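Local atomic coordinates of GGDEF family protein (Caulobacter vibrioides, PDB entry 3U2A), a protein that belongs to the GGDEF family and is modelled here as its PdeA-like PAS domain, a small alpha/beta fold built round an antiparallel sheet. Residues 101-105 with 106-110; 68-71 with 72-75. One frame throughout, in Å; residues are numbered along the deposited sequence.

How the contacts relate
Both contacts are local and lie in one PAS domain, their centres about 17 Å apart. Contact 1 is the turn end of the hairpin formed by strands 98-102 and 109-113; contact 2 is a stretch of helix 68-75. Each is part buried and part exposed. In the hairpin, antiparallel backbone bonds and an alanine methyl over an indole face give way to a watered turn, and the second subunit packs against one side. In the helix, short-range backbone bonds dominate, and the acidic side chains take basic partners elsewhere in the same chain. They touch where CZ2 of Trp102 packs against O of Leu75 at 4.1 Å.

Contact 1 of 2, residues 101-105 with 106-110; sequences VWLEE and GVRAA
Ala109 sets its methyl squarely on the indole of Trp102: CB lies 3.6 Å from the centroid of the five-membered ring, only 17° off its normal, a clear CH-pi contact. This is the tight part. With chi1 at -73°, CG of Trp102 stands beside its own backbone N and the ring is laid across the neighbouring strand. The far edge of the indole reaches Val107, whose CG1 is 3.8 Å from CZ3; Pro31 touches both side chains. One step further from the turn, Val101 and Ala110 form a hydrogen-bonded pair, N of Val101 to O of Ala110 at 3.0 Å with a reciprocal bond back, and on the turn side Leu103 N extends the pairing to Arg108 O at 2.8 Å.

On the other side of the hairpin, Leu103 puts CD1 over a face of the Arg108 guanidinium, 3.5 Å from NH1. That same NH1 gives a nearly straight bond to Glu105 O (3.0 Å, 167°), with the acceptor in the guanidinium plane. The bends at chi2 and chi3 of Arg108 fold the group back over the turn, while NH2 goes to a salt bridge with Glu17 of the second subunit.

The turn itself is much looser. Glu104, Glu105 and Gly106 are exposed, and waters do the bridging: one joins Leu103 O, Gly106 O and Arg108 N, another joins Glu104 O to Gly106 O. Gly106 takes the bend with a positive phi. Paired strands closing into a watered turn make this a beta hairpin, here joining two neighbouring strands of the antiparallel PAS sheet.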
loop_
_atom_site.group_PDB
_atom_site.type_symbol
_atom_site.label_atom_id
_atom_site.label_comp_id
_atom_site.label_asym_id
_atom_site.label_seq_id
_atom_site.Cartn_x
_atom_site.Cartn_y
_atom_site.Cartn_z
ATOM N N VAL A 101 -0.726 2.141 -12.026
ATOM C CA VAL A 101 -0.185 2.375 -13.364
ATOM C C VAL A 101 -0.617 1.244 -14.285
ATOM O O VAL A 101 -0.900 0.133 -13.817
ATOM C CB VAL A 101 1.392 2.488 -13.322
ATOM C CG1 VAL A 101 2.036 1.138 -13.312
ATOM C CG2 VAL A 101 1.926 3.287 -14.500
ATOM N N TRP A 102 -0.666 1.530 -15.586
ATOM C CA TRP A 102 -0.812 0.500 -16.603
ATOM C C TRP A 102 0.535 -0.213 -16.781
ATOM O O TRP A 102 1.586 0.422 -16.946
ATOM C CB TRP A 102 -1.440 1.073 -17.897
ATOM C CG TRP A 102 -2.895 1.316 -17.621
ATOM C CD1 TRP A 102 -3.438 2.374 -16.951
ATOM C CD2 TRP A 102 -3.975 0.415 -17.888
ATOM N NE1 TRP A 102 -4.803 2.199 -16.805
ATOM C CE2 TRP A 102 -5.154 1.004 -17.370
ATOM C CE3 TRP A 102 -4.061 -0.834 -18.521
ATOM C CZ2 TRP A 102 -6.406 0.388 -17.464
ATOM C CZ3 TRP A 102 -5.309 -1.449 -18.618
ATOM C CH2 TRP A 102 -6.463 -0.832 -18.101
ATOM N N LEU A 103 0.487 -1.535 -16.667
ATOM C CA LEU A 103 1.691 -2.369 -16.637
ATOM C C LEU A 103 2.319 -2.547 -18.020
ATOM O O LEU A 103 1.724 -2.189 -19.036
ATOM C CB LEU A 103 1.383 -3.724 -15.987
ATOM C CG LEU A 103 0.752 -3.644 -14.589
ATOM C CD1 LEU A 103 0.435 -5.019 -14.056
ATOM C CD2 LEU A 103 1.644 -2.867 -13.602
ATOM N N GLU A 104 3.542 -3.079 -18.048
ATOM C CA GLU A 104 4.260 -3.274 -19.301
ATOM C C GLU A 104 3.797 -4.492 -20.102
ATOM O O GLU A 104 3.840 -4.498 -21.332
ATOM C CB GLU A 104 5.765 -3.361 -19.017
ATOM C CG GLU A 104 6.351 -2.068 -18.491
ATOM C CD GLU A 104 6.174 -0.920 -19.469
ATOM O OE1 GLU A 104 6.668 -1.025 -20.613
ATOM O OE2 GLU A 104 5.540 0.084 -19.095
ATOM N N GLU A 105 3.352 -5.518 -19.391
ATOM C CA GLU A 105 2.963 -6.765 -20.004
ATOM C C GLU A 105 1.437 -6.876 -20.054
ATOM O O GLU A 105 0.767 -6.785 -19.024
ATOM C CB GLU A 105 3.600 -7.916 -19.219
ATOM C CG GLU A 105 3.151 -9.286 -19.623
ATOM C CD GLU A 105 4.094 -10.374 -19.149
ATOM O OE1 GLU A 105 3.834 -11.548 -19.497
ATOM O OE2 GLU A 105 5.079 -10.060 -18.438
ATOM N N GLY A 106 0.903 -7.077 -21.257
ATOM C CA GLY A 106 -0.542 -7.133 -21.471
ATOM C C GLY A 106 -1.191 -5.755 -21.420
ATOM O O GLY A 106 -0.510 -4.721 -21.478
ATOM N N VAL A 107 -2.516 -5.750 -21.359
ATOM C CA VAL A 107 -3.286 -4.529 -21.206
ATOM C C VAL A 107 -3.932 -4.672 -19.825
ATOM O O VAL A 107 -5.032 -5.194 -19.696
ATOM C CB VAL A 107 -4.336 -4.309 -22.355
ATOM C CG1 VAL A 107 -5.145 -3.041 -22.114
ATOM C CG2 VAL A 107 -3.647 -4.213 -23.735
ATOM N N ARG A 108 -3.192 -4.242 -18.800
ATOM C CA ARG A 108 -3.542 -4.458 -17.383
ATOM C C ARG A 108 -3.054 -3.277 -16.552
ATOM O O ARG A 108 -2.028 -2.656 -16.879
ATOM C CB ARG A 108 -2.848 -5.718 -16.845
ATOM C CG ARG A 108 -3.158 -7.000 -17.583
ATOM C CD ARG A 108 -1.965 -7.942 -17.545
ATOM N NE ARG A 108 -1.662 -8.367 -16.186
ATOM C CZ ARG A 108 -0.479 -8.260 -15.589
ATOM N NH1 ARG A 108 0.578 -7.743 -16.216
ATOM N NH2 ARG A 108 -0.360 -8.694 -14.344
ATOM N N ALA A 109 -3.765 -2.994 -15.458
ATOM C CA ALA A 109 -3.348 -1.972 -14.491
ATOM C C ALA A 109 -3.315 -2.573 -13.090
ATOM O O ALA A 109 -3.989 -3.561 -12.812
ATOM C CB ALA A 109 -4.299 -0.772 -14.536
ATOM N N ALA A 110 -2.519 -1.985 -12.215
ATOM C CA ALA A 110 -2.443 -2.447 -10.827
ATOM C C ALA A 110 -2.106 -1.280 -9.915
ATOM O O ALA A 110 -1.598 -0.263 -10.373
ATOM C CB ALA A 110 -1.381 -3.551 -10.701
HETATM O O HOH W 1 -0.843 -2.427 -19.976
HETATM O O HOH W 2 2.635 -6.263 -24.085
HETATM O O HOH W 3 1.582 -3.964 -23.311
#

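Contact 2 of 2, residues 68-71 with 72-75; sequences RAQA and EEVL
Glu72 and Glu73 meet the carbonyls of Arg68, Ala69 and Gln70, mostly through the backbone, so those bonds come first. N of Glu72 reaches O of Arg68 at 3.1 Å, an i to i+4 bond. Further on the shorter i to i+3 step takes over: Glu73 N to Gln70 O at 3.1 Å and Val74 N to Ala71 O at 3.1 Å, each donor well above the carbonyl plane, while the longer link from Glu73 N to Ala69 O is weak.

Water bridges come next. One water donates to Arg68 O and to OE2 of Glu72; a second donates to Ala69 O and to OE2 of Glu73, 2.8 Å away. Both glutamates bend at chi2, which turns their carboxylates back toward these carbonyls.

The charges are answered elsewhere in the chain: Glu72 by Arg60, Glu73 by Arg78 and Lys76.

Packing between side chains is slight, NE2 of Gln70 lying 3.8 Å from CG of Glu73, with OE1 of Gln70 taken by the backbone N of Arg87. Ala71, Val74 and Leu75 instead meet Phe59 of helix 56-62. This is a short amphipathic helix of the PAS fold, packed by that side on helix 56-62 and less regularly bonded along its backbone in the second half.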
loop_
_atom_site.group_PDB
_atom_site.type_symbol
_atom_site.label_atom_id
_atom_site.label_comp_id
_atom_site.label_asym_id
_atom_site.label_seq_id
_atom_site.Cartn_x
_atom_site.Cartn_y
_atom_site.Cartn_z
ATOM N N ARG A 68 -19.451 8.153 -10.314
ATOM C CA ARG A 68 -19.137 7.116 -11.298
ATOM C C ARG A 68 -18.202 7.538 -12.432
ATOM O O ARG A 68 -17.519 6.692 -13.009
ATOM C CB ARG A 68 -20.402 6.431 -11.798
ATOM C CG ARG A 68 -21.021 5.640 -10.678
ATOM C CD ARG A 68 -22.273 4.935 -11.067
ATOM N NE ARG A 68 -22.619 3.985 -10.022
ATOM C CZ ARG A 68 -23.854 3.622 -9.733
ATOM N NH1 ARG A 68 -24.880 4.138 -10.405
ATOM N NH2 ARG A 68 -24.062 2.752 -8.771
ATOM N N ALA A 69 -18.144 8.837 -12.725
ATOM C CA ALA A 69 -17.124 9.359 -13.654
ATOM C C ALA A 69 -15.722 9.156 -13.084
ATOM O O ALA A 69 -14.816 8.707 -13.802
ATOM C CB ALA A 69 -17.353 10.823 -13.962
ATOM N N GLN A 70 -15.551 9.479 -11.800
ATOM C CA GLN A 70 -14.278 9.254 -11.111
ATOM C C GLN A 70 -13.906 7.768 -10.987
ATOM O O GLN A 70 -12.759 7.405 -11.236
ATOM C CB GLN A 70 -14.236 9.971 -9.756
ATOM C CG GLN A 70 -13.590 11.369 -9.801
ATOM C CD GLN A 70 -12.115 11.349 -10.246
ATOM O OE1 GLN A 70 -11.221 10.901 -9.510
ATOM N NE2 GLN A 70 -11.864 11.844 -11.454
ATOM N N ALA A 71 -14.876 6.911 -10.640
ATOM C CA ALA A 71 -14.686 5.445 -10.649
ATOM C C ALA A 71 -14.160 4.911 -11.984
ATOM O O ALA A 71 -13.293 4.024 -12.022
ATOM C CB ALA A 71 -15.992 4.732 -10.281
ATOM N N GLU A 72 -14.696 5.457 -13.079
ATOM C CA GLU A 72 -14.339 5.016 -14.418
ATOM C C GLU A 72 -12.883 5.284 -14.740
ATOM O O GLU A 72 -12.299 4.575 -15.575
ATOM C CB GLU A 72 -15.239 5.676 -15.467
ATOM C CG GLU A 72 -15.383 4.864 -16.760
ATOM C CD GLU A 72 -15.971 3.469 -16.514
ATOM O OE1 GLU A 72 -15.543 2.520 -17.195
ATOM O OE2 GLU A 72 -16.844 3.310 -15.628
ATOM N N GLU A 73 -12.300 6.299 -14.092
ATOM C CA GLU A 73 -10.881 6.622 -14.283
ATOM C C GLU A 73 -9.952 5.470 -13.878
ATOM O O GLU A 73 -8.832 5.375 -14.386
ATOM C CB GLU A 73 -10.494 7.916 -13.562
ATOM C CG GLU A 73 -11.139 9.188 -14.138
ATOM C CD GLU A 73 -10.806 9.409 -15.605
ATOM O OE1 GLU A 73 -9.613 9.369 -15.955
ATOM O OE2 GLU A 73 -11.736 9.616 -16.412
ATOM N N VAL A 74 -10.413 4.600 -12.972
ATOM C CA VAL A 74 -9.694 3.364 -12.662
ATOM C C VAL A 74 -9.721 2.361 -13.837
ATOM O O VAL A 74 -8.676 1.809 -14.211
ATOM C CB VAL A 74 -10.208 2.686 -11.355
ATOM C CG1 VAL A 74 -9.420 1.405 -11.076
ATOM C CG2 VAL A 74 -10.117 3.644 -10.165
ATOM N N LEU A 75 -10.905 2.150 -14.419
ATOM C CA LEU A 75 -11.143 1.078 -15.409
ATOM C C LEU A 75 -10.744 1.420 -16.837
ATOM O O LEU A 75 -10.488 0.506 -17.630
ATOM C CB LEU A 75 -12.620 0.687 -15.441
ATOM C CG LEU A 75 -13.311 0.306 -14.125
ATOM C CD1 LEU A 75 -14.806 0.152 -14.383
ATOM C CD2 LEU A 75 -12.723 -0.980 -13.551
HETATM O O HOH W 4 -18.243 4.277 -13.601
HETATM O O HOH W 5 -14.503 9.225 -16.419
#